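Local coordinates for uncharacterized protein MJ0764 (PDB 2B8M), which is of unknown function but folds as a small RmlC-like cupin, a double-stranded beta-helix that assembles as two subunits, at residues A[47-52]-A[98-103]; A[60-65]-A[76-81]; A[15-20]-A[31-36]. One frame throughout, in Å; residues are numbered along the deposited sequence.

Contact 1 of 3, residues A[47-52]-A[98-103]; sequences SYVHLI and VVKAPH
Residues 49-52 and 98-100 run antiparallel at 159°, their axes 4.8 Å apart, with His-50 and Val-99 as the hydrogen-bonded pair between the non-hydrogen-bonded pairs Val-49 with Lys-100 and Leu-51 with Val-98. His-50 N gives a nearly straight bond to Val-99 O (170° at the hydrogen), and Val-99 N returns one to His-50 O. Beyond the regular ladder, Ala-101 N still reaches Tyr-48 O at 3.2 Å. Leu-51 and Val-98 lie side by side and point the same way, CD2 of the leucine 3.8 Å from CG2 of the valine; Val-49 CG2 runs beside Lys-100 CG on the same face. The lysine amine, at the end of the chain, bonds to Asn-46 OD1 and makes a salt bridge to a sulfate. On the other face, Ile-52 comes across Val-99, CD1 to CG2 3.8 Å, and Val-99 packs on Val-99 of the second subunit. At the loop end, Ser-47 OG stands anti to its own N (chi1 -168°), which brings it to a lone pair of Pro-102 O at 2.5 Å, a short bond. Pro-102 follows a cis peptide, and its CD sits 4.1 Å from Tyr-48 CD2 at the ring edge. The Tyr-48 ring itself stacks on His-26 of the second subunit. Two neighbouring inner strands of the five-stranded cupin sheet, 93-100 and 49-55, are thus joined. Val-99 O accepts from both His-50 N and a water 3.0 Å away, and that water also meets His-50 ND1 in the imidazole plane at 2.7 Å, which probably limits rotation of the ring.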
loop_
_atom_site.group_PDB
_atom_site.type_symbol
_atom_site.label_atom_id
_atom_site.label_comp_id
_atom_site.label_asym_id
_atom_site.label_seq_id
_atom_site.Cartn_x
_atom_site.Cartn_y
_atom_site.Cartn_z
ATOM N N SER A 47 -4.034 -14.850 2.493
ATOM C CA SER A 47 -4.786 -13.936 3.322
ATOM C C SER A 47 -5.650 -13.113 2.422
ATOM O O SER A 47 -5.717 -13.345 1.215
ATOM C CB SER A 47 -3.858 -13.050 4.161
ATOM O OG SER A 47 -4.536 -12.308 5.204
ATOM N N TYR A 48 -6.279 -12.086 3.000
ATOM C CA TYR A 48 -7.042 -11.120 2.242
ATOM C C TYR A 48 -6.061 -10.135 1.606
ATOM O O TYR A 48 -5.182 -9.569 2.278
ATOM C CB TYR A 48 -8.066 -10.410 3.141
ATOM C CG TYR A 48 -9.072 -11.343 3.681
ATOM C CD1 TYR A 48 -10.229 -11.637 2.972
ATOM C CD2 TYR A 48 -8.838 -12.000 4.884
ATOM C CE1 TYR A 48 -11.147 -12.537 3.498
ATOM C CE2 TYR A 48 -9.724 -12.894 5.385
ATOM C CZ TYR A 48 -10.889 -13.164 4.683
ATOM O OH TYR A 48 -11.797 -14.107 5.184
ATOM N N VAL A 49 -6.201 -9.940 0.294
ATOM C CA VAL A 49 -5.174 -9.244 -0.524
ATOM C C VAL A 49 -5.717 -7.990 -1.159
ATOM O O VAL A 49 -6.825 -7.982 -1.689
ATOM C CB VAL A 49 -4.642 -10.161 -1.648
ATOM C CG1 VAL A 49 -3.644 -9.429 -2.605
ATOM C CG2 VAL A 49 -4.027 -11.410 -1.057
ATOM N N HIS A 50 -4.903 -6.944 -1.118
ATOM C CA HIS A 50 -5.083 -5.761 -1.947
ATOM C C HIS A 50 -3.825 -5.425 -2.723
ATOM O O HIS A 50 -2.731 -5.379 -2.164
ATOM C CB HIS A 50 -5.529 -4.537 -1.142
ATOM C CG HIS A 50 -6.892 -4.657 -0.567
ATOM N ND1 HIS A 50 -7.129 -5.309 0.622
ATOM C CD2 HIS A 50 -8.103 -4.253 -1.030
ATOM C CE1 HIS A 50 -8.428 -5.258 0.888
ATOM N NE2 HIS A 50 -9.041 -4.669 -0.118
ATOM N N LEU A 51 -4.028 -5.226 -4.013
ATOM C CA LEU A 51 -2.992 -4.999 -4.995
ATOM C C LEU A 51 -3.091 -3.521 -5.355
ATOM O O LEU A 51 -4.083 -3.081 -5.905
ATOM C CB LEU A 51 -3.242 -5.881 -6.248
ATOM C CG LEU A 51 -3.291 -7.377 -5.939
ATOM C CD1 LEU A 51 -3.675 -8.139 -7.198
ATOM C CD2 LEU A 51 -1.966 -7.841 -5.383
ATOM N N ILE A 52 -2.061 -2.746 -5.026
ATOM C CA ILE A 52 -2.078 -1.310 -5.290
ATOM C C ILE A 52 -1.204 -1.037 -6.509
ATOM O O ILE A 52 0.030 -1.092 -6.447
ATOM C CB ILE A 52 -1.571 -0.498 -4.056
ATOM C CG1 ILE A 52 -2.394 -0.791 -2.794
ATOM C CG2 ILE A 52 -1.595 0.974 -4.413
ATOM C CD1 ILE A 52 -1.771 -0.289 -1.506
ATOM N N VAL A 98 1.580 -5.141 -2.644
ATOM C CA VAL A 98 0.697 -6.181 -2.170
ATOM C C VAL A 98 0.534 -5.951 -0.680
ATOM O O VAL A 98 1.520 -5.883 0.026
ATOM C CB VAL A 98 1.294 -7.576 -2.380
ATOM C CG1 VAL A 98 0.397 -8.632 -1.843
ATOM C CG2 VAL A 98 1.564 -7.842 -3.857
ATOM N N VAL A 99 -0.717 -5.795 -0.233
ATOM C CA VAL A 99 -1.023 -5.592 1.164
ATOM C C VAL A 99 -1.844 -6.790 1.600
ATOM O O VAL A 99 -2.848 -7.141 0.985
ATOM C CB VAL A 99 -1.826 -4.297 1.388
ATOM C CG1 VAL A 99 -2.316 -4.210 2.842
ATOM C CG2 VAL A 99 -1.033 -3.085 0.958
ATOM N N LYS A 100 -1.407 -7.451 2.658
ATOM C CA LYS A 100 -2.108 -8.635 3.127
ATOM C C LYS A 100 -2.407 -8.464 4.598
ATOM O O LYS A 100 -1.526 -8.150 5.400
ATOM C CB LYS A 100 -1.282 -9.896 2.861
ATOM C CG LYS A 100 -0.950 -10.140 1.400
ATOM C CD LYS A 100 0.179 -11.125 1.257
ATOM C CE LYS A 100 -0.174 -12.454 1.839
ATOM N NZ LYS A 100 0.942 -13.430 1.718
ATOM N N ALA A 101 -3.673 -8.658 4.954
ATOM C CA ALA A 101 -4.094 -8.563 6.358
ATOM C C ALA A 101 -5.287 -9.457 6.575
ATOM O O ALA A 101 -6.232 -9.468 5.773
ATOM C CB ALA A 101 -4.435 -7.143 6.743
ATOM N N PRO A 102 -5.259 -10.212 7.668
ATOM C CA PRO A 102 -4.198 -10.261 8.691
ATOM C C PRO A 102 -3.003 -11.093 8.197
ATOM O O PRO A 102 -3.029 -11.609 7.083
ATOM C CB PRO A 102 -4.885 -11.005 9.827
ATOM C CG PRO A 102 -5.820 -11.923 9.127
ATOM C CD PRO A 102 -6.342 -11.154 7.969
ATOM N N HIS A 103 -1.987 -11.265 9.027
ATOM C CA HIS A 103 -0.879 -12.114 8.645
ATOM C C HIS A 103 -1.450 -13.518 8.363
ATOM O O HIS A 103 -2.342 -13.984 9.096
ATOM C CB HIS A 103 0.156 -12.211 9.775
ATOM C CG HIS A 103 1.415 -12.881 9.347
ATOM N ND1 HIS A 103 1.534 -14.252 9.296
ATOM C CD2 HIS A 103 2.566 -12.377 8.844
ATOM C CE1 HIS A 103 2.737 -14.559 8.841
ATOM N NE2 HIS A 103 3.379 -13.439 8.549
HETATM O O HOH W 1 -5.328 -6.367 2.393
#

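Contact 2 of 3, residues A[60-65]-A[76-81]; sequences LTLEDQ and VYVPFN
Val-76 meets Leu-60 tip to tip, its CG1 3.8 Å from Leu-60 CD2. The leucine CG lies anti to the backbone N (chi1 -179°), and chi2 of 66° then turns CD2 to the valine; CD2 also lies 4.2 Å from Val-78 CG2. No hydrogen bond passes directly between residues 60-65 and 76-81, because the strands belong to different sheets: the axes of 60-62 and 76-78 are 10.5 Å apart and run in roughly the same direction, at 27°. Tyr-77, next along, turns its side chain from this interface toward His-50, whose ring it meets, and its backbone pairs antiparallel with a strand of the second subunit, carrying the sheet across the dimer. Val-78 comes back to the interior, where CG1 stands 4.0 Å from Leu-62 CD2, again end against end. The inward side chains of this alternation belong to the core between the two facing sheets of the double-stranded beta-helix, with Ile-86 and Met-84 packing on Leu-60 and Leu-62 from the neighbouring strand. After Val-78 the strand ends; Pro-79 O accepts from Ser-45 OG and its ring packs on Ile-3 of the second subunit. Phe-80 then leans on Leu-107. At Asn-81 apolar contact gives way to solvent: a water donates 2.7 Å bonds to both Asn-81 O and Glu-63 OE2. Glu-63 is the second residue of the type II' turn from Leu-62 to Gln-65, which Gln-65 N closes on Leu-62 O, and its OE2 also accepts from Lys-83 N.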
loop_
_atom_site.group_PDB
_atom_site.type_symbol
_atom_site.label_atom_id
_atom_site.label_comp_id
_atom_site.label_asym_id
_atom_site.label_seq_id
_atom_site.Cartn_x
_atom_site.Cartn_y
_atom_site.Cartn_z
ATOM N N LEU A 60 -4.808 -10.068 -14.412
ATOM C CA LEU A 60 -5.130 -10.838 -13.219
ATOM C C LEU A 60 -6.172 -11.899 -13.566
ATOM O O LEU A 60 -7.250 -11.599 -14.033
ATOM C CB LEU A 60 -5.720 -9.895 -12.169
ATOM C CG LEU A 60 -6.089 -10.570 -10.855
ATOM C CD1 LEU A 60 -4.851 -11.083 -10.154
ATOM C CD2 LEU A 60 -6.848 -9.593 -9.961
ATOM N N THR A 61 -5.815 -13.164 -13.413
ATOM C CA THR A 61 -6.735 -14.254 -13.624
ATOM C C THR A 61 -7.037 -14.892 -12.282
ATOM O O THR A 61 -6.134 -15.380 -11.598
ATOM C CB THR A 61 -6.186 -15.315 -14.629
ATOM O OG1 THR A 61 -5.717 -14.647 -15.821
ATOM C CG2 THR A 61 -7.271 -16.249 -15.030
ATOM N N LEU A 62 -8.324 -14.892 -11.927
ATOM C CA LEU A 62 -8.792 -15.453 -10.704
ATOM C C LEU A 62 -9.695 -16.631 -11.007
ATOM O O LEU A 62 -10.614 -16.548 -11.848
ATOM C CB LEU A 62 -9.562 -14.434 -9.868
ATOM C CG LEU A 62 -8.841 -13.167 -9.446
ATOM C CD1 LEU A 62 -9.770 -12.378 -8.542
ATOM C CD2 LEU A 62 -7.535 -13.459 -8.735
ATOM N N GLU A 63 -9.425 -17.738 -10.335
ATOM C CA GLU A 63 -10.219 -18.952 -10.499
ATOM C C GLU A 63 -10.529 -19.252 -11.957
ATOM O O GLU A 63 -9.600 -19.364 -12.729
ATOM C CB GLU A 63 -11.477 -18.909 -9.626
ATOM C CG GLU A 63 -11.235 -18.873 -8.153
ATOM C CD GLU A 63 -10.694 -20.174 -7.553
ATOM O OE1 GLU A 63 -10.864 -21.252 -8.151
ATOM O OE2 GLU A 63 -10.094 -20.133 -6.443
ATOM N N ASP A 64 -11.807 -19.388 -12.313
ATOM C CA ASP A 64 -12.255 -19.764 -13.675
ATOM C C ASP A 64 -12.645 -18.571 -14.543
ATOM O O ASP A 64 -13.199 -18.746 -15.647
ATOM C CB ASP A 64 -13.425 -20.758 -13.574
ATOM C CG ASP A 64 -12.963 -22.151 -13.142
ATOM N N GLN A 65 -12.352 -17.367 -14.060
ATOM C CA GLN A 65 -12.662 -16.142 -14.791
ATOM C C GLN A 65 -11.718 -15.960 -15.964
ATOM O O GLN A 65 -10.583 -16.440 -15.956
ATOM C CB GLN A 65 -12.485 -14.908 -13.900
ATOM C CG GLN A 65 -13.321 -14.874 -12.634
ATOM C CD GLN A 65 -13.327 -13.528 -11.923
ATOM O OE1 GLN A 65 -12.365 -12.734 -11.973
ATOM N NE2 GLN A 65 -14.403 -13.276 -11.227
ATOM N N VAL A 76 -6.930 -3.382 -6.271
ATOM C CA VAL A 76 -7.745 -4.560 -6.524
ATOM C C VAL A 76 -7.721 -5.479 -5.312
ATOM O O VAL A 76 -6.651 -5.928 -4.874
ATOM C CB VAL A 76 -7.277 -5.332 -7.773
ATOM C CG1 VAL A 76 -8.198 -6.571 -8.003
ATOM C CG2 VAL A 76 -7.218 -4.462 -8.998
ATOM N N TYR A 77 -8.904 -5.781 -4.785
ATOM C CA TYR A 77 -9.087 -6.718 -3.684
ATOM C C TYR A 77 -9.226 -8.134 -4.209
ATOM O O TYR A 77 -10.048 -8.380 -5.097
ATOM C CB TYR A 77 -10.365 -6.393 -2.930
ATOM C CG TYR A 77 -10.822 -7.451 -1.956
ATOM C CD1 TYR A 77 -10.032 -7.832 -0.883
ATOM C CD2 TYR A 77 -12.060 -8.058 -2.112
ATOM C CE1 TYR A 77 -10.493 -8.785 0.025
ATOM C CE2 TYR A 77 -12.527 -8.999 -1.217
ATOM C CZ TYR A 77 -11.748 -9.355 -0.149
ATOM O OH TYR A 77 -12.237 -10.319 0.706
ATOM N N VAL A 78 -8.449 -9.054 -3.654
ATOM C CA VAL A 78 -8.631 -10.495 -3.928
ATOM C C VAL A 78 -8.897 -11.146 -2.575
ATOM O O VAL A 78 -8.107 -11.014 -1.666
ATOM C CB VAL A 78 -7.400 -11.189 -4.566
ATOM C CG1 VAL A 78 -7.707 -12.654 -4.833
ATOM C CG2 VAL A 78 -6.982 -10.484 -5.832
ATOM N N PRO A 79 -10.017 -11.846 -2.444
ATOM C CA PRO A 79 -10.281 -12.525 -1.195
ATOM C C PRO A 79 -9.254 -13.614 -0.867
ATOM O O PRO A 79 -8.588 -14.157 -1.751
ATOM C CB PRO A 79 -11.689 -13.130 -1.416
ATOM C CG PRO A 79 -12.254 -12.399 -2.586
ATOM C CD PRO A 79 -11.109 -12.003 -3.419
ATOM N N PHE A 80 -9.217 -13.957 0.412
ATOM C CA PHE A 80 -8.565 -15.142 0.937
ATOM C C PHE A 80 -9.047 -16.440 0.268
ATOM O O PHE A 80 -10.246 -16.638 0.018
ATOM C CB PHE A 80 -8.792 -15.144 2.453
ATOM C CG PHE A 80 -8.355 -16.376 3.150
ATOM C CD1 PHE A 80 -7.023 -16.760 3.149
ATOM C CD2 PHE A 80 -9.273 -17.162 3.815
ATOM C CE1 PHE A 80 -6.617 -17.895 3.811
ATOM C CE2 PHE A 80 -8.874 -18.312 4.484
ATOM C CZ PHE A 80 -7.529 -18.676 4.477
ATOM N N ASN A 81 -8.073 -17.320 0.009
ATOM C CA ASN A 81 -8.281 -18.646 -0.503
ATOM C C ASN A 81 -8.821 -18.664 -1.906
ATOM O O ASN A 81 -9.683 -19.481 -2.231
ATOM C CB ASN A 81 -9.204 -19.437 0.432
ATOM C CG ASN A 81 -8.460 -20.440 1.237
ATOM O OD1 ASN A 81 -7.446 -20.974 0.796
ATOM N ND2 ASN A 81 -8.964 -20.726 2.438
HETATM O O HOH W 2 -10.910 -21.092 -4.045
#

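Contact 3 of 3, residues A[15-20]-A[31-36]; sequences TKVVEK and HIVLPR. With EDO (1,2-ethanediol), chain F; SO4 (sulfate ion), chain B.
Glu-19 OE1 is gripped by two N-H groups, His-31 ND1 at 2.7 Å and the backbone N of Lys-10. Glu-19 and His-31 pair across the antiparallel hairpin of strands 17-23 and 28-35, at the outer end of the five-stranded cupin sheet. Carboxylate and imidazole lie side by side and point the same way, but their planes are 50° apart. The bond meets OE1 on its anti side, tilted from both planes and bent to 151° at the hydrogen. With ND1 donating to Glu-19 and NE2 bonded to Glu-95, the ring is held at both nitrogens between two acids, which fixes its rotation. Phe-9 and Phe-97 meet the same ring.

Backbone bonds in both directions join Glu-19 to His-31 and Val-17 to Val-33, around the non-hydrogen-bonded pair Val-18 and Ile-32. On the His-31 face, Val-17 and Val-33 come within 3.8 Å, CB to CB. Beyond them Pro-35 lays its CG 3.5 Å from Thr-15 C. Lys-16, fully extended from a CG anti to its N (chi1 -173°), runs alongside Leu-34, CE to CD2 3.9 Å, and delivers its amine to Gln-39 O. Two small molecules, probably from the crystallisation liquor, are bound here. At the outer backbone edge of strand 17-20, Val-18 N donates to ethanediol O1 at 2.9 Å. The sulfate is met by the end of a side chain instead, Lys-20 NZ donating to its O2 at 2.7 Å.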
loop_
_atom_site.group_PDB
_atom_site.type_symbol
_atom_site.label_atom_id
_atom_site.label_comp_id
_atom_site.label_asym_id
_atom_site.label_seq_id
_atom_site.Cartn_x
_atom_site.Cartn_y
_atom_site.Cartn_z
ATOM N N THR A 15 13.899 -4.113 -13.860
ATOM C CA THR A 15 14.029 -5.543 -13.838
ATOM C C THR A 15 12.963 -6.134 -12.953
ATOM O O THR A 15 12.251 -5.410 -12.255
ATOM C CB THR A 15 15.420 -5.950 -13.311
ATOM O OG1 THR A 15 15.557 -5.514 -11.959
ATOM C CG2 THR A 15 16.515 -5.338 -14.167
ATOM N N LYS A 16 12.844 -7.461 -12.991
ATOM C CA LYS A 16 11.968 -8.163 -12.081
ATOM C C LYS A 16 12.433 -7.997 -10.643
ATOM O O LYS A 16 13.581 -8.329 -10.295
ATOM C CB LYS A 16 11.879 -9.657 -12.432
ATOM C CG LYS A 16 10.856 -10.374 -11.620
ATOM C CD LYS A 16 10.525 -11.775 -12.146
ATOM C CE LYS A 16 9.512 -12.453 -11.228
ATOM N NZ LYS A 16 9.195 -13.886 -11.583
ATOM N N VAL A 17 11.523 -7.497 -9.803
ATOM C CA VAL A 17 11.782 -7.206 -8.396
ATOM C C VAL A 17 10.630 -7.816 -7.604
ATOM O O VAL A 17 9.479 -7.549 -7.913
ATOM C CB VAL A 17 11.748 -5.662 -8.190
ATOM C CG1 VAL A 17 11.670 -5.299 -6.766
ATOM C CG2 VAL A 17 12.924 -4.985 -8.875
ATOM N N VAL A 18 10.939 -8.657 -6.625
ATOM C CA VAL A 18 9.974 -9.153 -5.635
ATOM C C VAL A 18 10.488 -8.869 -4.220
ATOM O O VAL A 18 11.244 -9.657 -3.637
ATOM C CB VAL A 18 9.629 -10.648 -5.816
ATOM C CG1 VAL A 18 8.624 -11.104 -4.778
ATOM C CG2 VAL A 18 9.080 -10.906 -7.215
ATOM N N GLU A 19 10.047 -7.745 -3.664
ATOM C CA GLU A 19 10.509 -7.267 -2.370
ATOM C C GLU A 19 9.503 -7.535 -1.257
ATOM O O GLU A 19 8.488 -6.840 -1.139
ATOM C CB GLU A 19 10.818 -5.755 -2.426
ATOM C CG GLU A 19 11.893 -5.442 -3.383
ATOM C CD GLU A 19 12.292 -3.989 -3.415
ATOM O OE1 GLU A 19 11.409 -3.106 -3.605
ATOM O OE2 GLU A 19 13.503 -3.752 -3.350
ATOM N N LYS A 20 9.828 -8.524 -0.430
ATOM C CA LYS A 20 8.980 -8.917 0.683
ATOM C C LYS A 20 9.446 -8.140 1.877
ATOM O O LYS A 20 10.295 -8.584 2.623
ATOM C CB LYS A 20 9.084 -10.410 0.891
ATOM C CG LYS A 20 8.475 -11.147 -0.314
ATOM C CD LYS A 20 8.417 -12.643 -0.115
ATOM C CE LYS A 20 7.129 -13.077 0.596
ATOM N NZ LYS A 20 7.167 -14.504 1.054
ATOM N N HIS A 31 6.539 -5.239 -2.428
ATOM C CA HIS A 31 6.661 -4.379 -3.573
ATOM C C HIS A 31 7.131 -5.222 -4.748
ATOM O O HIS A 31 8.126 -5.928 -4.653
ATOM C CB HIS A 31 7.636 -3.281 -3.272
ATOM C CG HIS A 31 7.984 -2.440 -4.461
ATOM N ND1 HIS A 31 9.247 -2.418 -4.990
ATOM C CD2 HIS A 31 7.231 -1.621 -5.230
ATOM C CE1 HIS A 31 9.270 -1.590 -6.023
ATOM N NE2 HIS A 31 8.064 -1.081 -6.177
ATOM N N ILE A 32 6.391 -5.168 -5.838
ATOM C CA ILE A 32 6.679 -6.010 -6.996
ATOM C C ILE A 32 6.789 -5.159 -8.282
ATOM O O ILE A 32 5.969 -4.284 -8.528
ATOM C CB ILE A 32 5.632 -7.131 -7.192
ATOM C CG1 ILE A 32 5.579 -7.996 -5.912
ATOM C CG2 ILE A 32 5.984 -7.987 -8.391
ATOM C CD1 ILE A 32 4.539 -8.986 -5.884
ATOM N N VAL A 33 7.841 -5.436 -9.048
ATOM C CA VAL A 33 8.000 -4.944 -10.389
ATOM C C VAL A 33 8.127 -6.099 -11.338
ATOM O O VAL A 33 8.988 -6.986 -11.154
ATOM C CB VAL A 33 9.227 -4.002 -10.512
ATOM C CG1 VAL A 33 9.339 -3.422 -11.925
ATOM C CG2 VAL A 33 9.109 -2.916 -9.487
ATOM N N LEU A 34 7.270 -6.085 -12.364
ATOM C CA LEU A 34 7.312 -7.086 -13.420
ATOM C C LEU A 34 7.476 -6.386 -14.716
ATOM O O LEU A 34 6.570 -5.669 -15.177
ATOM C CB LEU A 34 6.007 -7.911 -13.455
ATOM C CG LEU A 34 5.687 -8.725 -12.202
ATOM C CD1 LEU A 34 4.378 -9.437 -12.431
ATOM C CD2 LEU A 34 6.805 -9.724 -11.900
ATOM N N PRO A 35 8.642 -6.559 -15.334
ATOM C CA PRO A 35 8.783 -6.183 -16.723
ATOM C C PRO A 35 7.823 -6.944 -17.650
ATOM O O PRO A 35 7.287 -8.004 -17.291
ATOM C CB PRO A 35 10.233 -6.576 -17.047
ATOM C CG PRO A 35 10.916 -6.569 -15.730
ATOM C CD PRO A 35 9.896 -7.072 -14.758
ATOM N N ARG A 36 7.611 -6.400 -18.844
ATOM C CA ARG A 36 6.774 -7.080 -19.822
ATOM C C ARG A 36 7.232 -8.513 -20.016
ATOM O O ARG A 36 8.410 -8.769 -20.242
ATOM C CB ARG A 36 6.787 -6.392 -21.195
ATOM C CG ARG A 36 5.629 -6.827 -22.055
ATOM C CD ARG A 36 5.730 -6.273 -23.470
ATOM N NE ARG A 36 5.634 -4.819 -23.481
ATOM C CZ ARG A 36 4.529 -4.127 -23.714
ATOM N NH1 ARG A 36 3.375 -4.718 -23.931
ATOM N NH2 ARG A 36 4.577 -2.817 -23.717
HETATM C C1 EDO F . 14.205 -9.964 -5.215
HETATM O O1 EDO F . 13.461 -10.022 -6.444
HETATM C C2 EDO F . 14.185 -8.534 -4.691
HETATM O O2 EDO F . 14.196 -7.616 -5.780
HETATM S S SO4 B . 3.751 -15.421 2.388
HETATM O O1 SO4 B . 3.131 -15.269 3.706
HETATM O O2 SO4 B . 4.770 -14.383 2.202
HETATM O O3 SO4 B . 4.381 -16.736 2.268
HETATM O O4 SO4 B . 2.738 -15.294 1.349
#

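All three contacts reach the five-stranded sheet. Contact 1 lies between the others: Val-49 O and Val-78 N, 2.8 Å apart, probably hydrogen-bond it to contact 2, while Val-98 CG2 packs against Ile-32 CD1 of contact 3 at 3.8 Å. Centres of contacts 1 and 2 are about 12 Å apart, those of 1 and 3 about 17 Å. Contacts 2 and 3, on opposite sides of the chain's centre, do not touch; their nearest atoms are about 9 Å apart. Contacts 1 and 2 also meet the second subunit; contact 3 does not. One sulfate bridges contacts 1 and 3, held by Lys-100 and Lys-20 with Gln-28 and Asn-46; no natural ligand is identified.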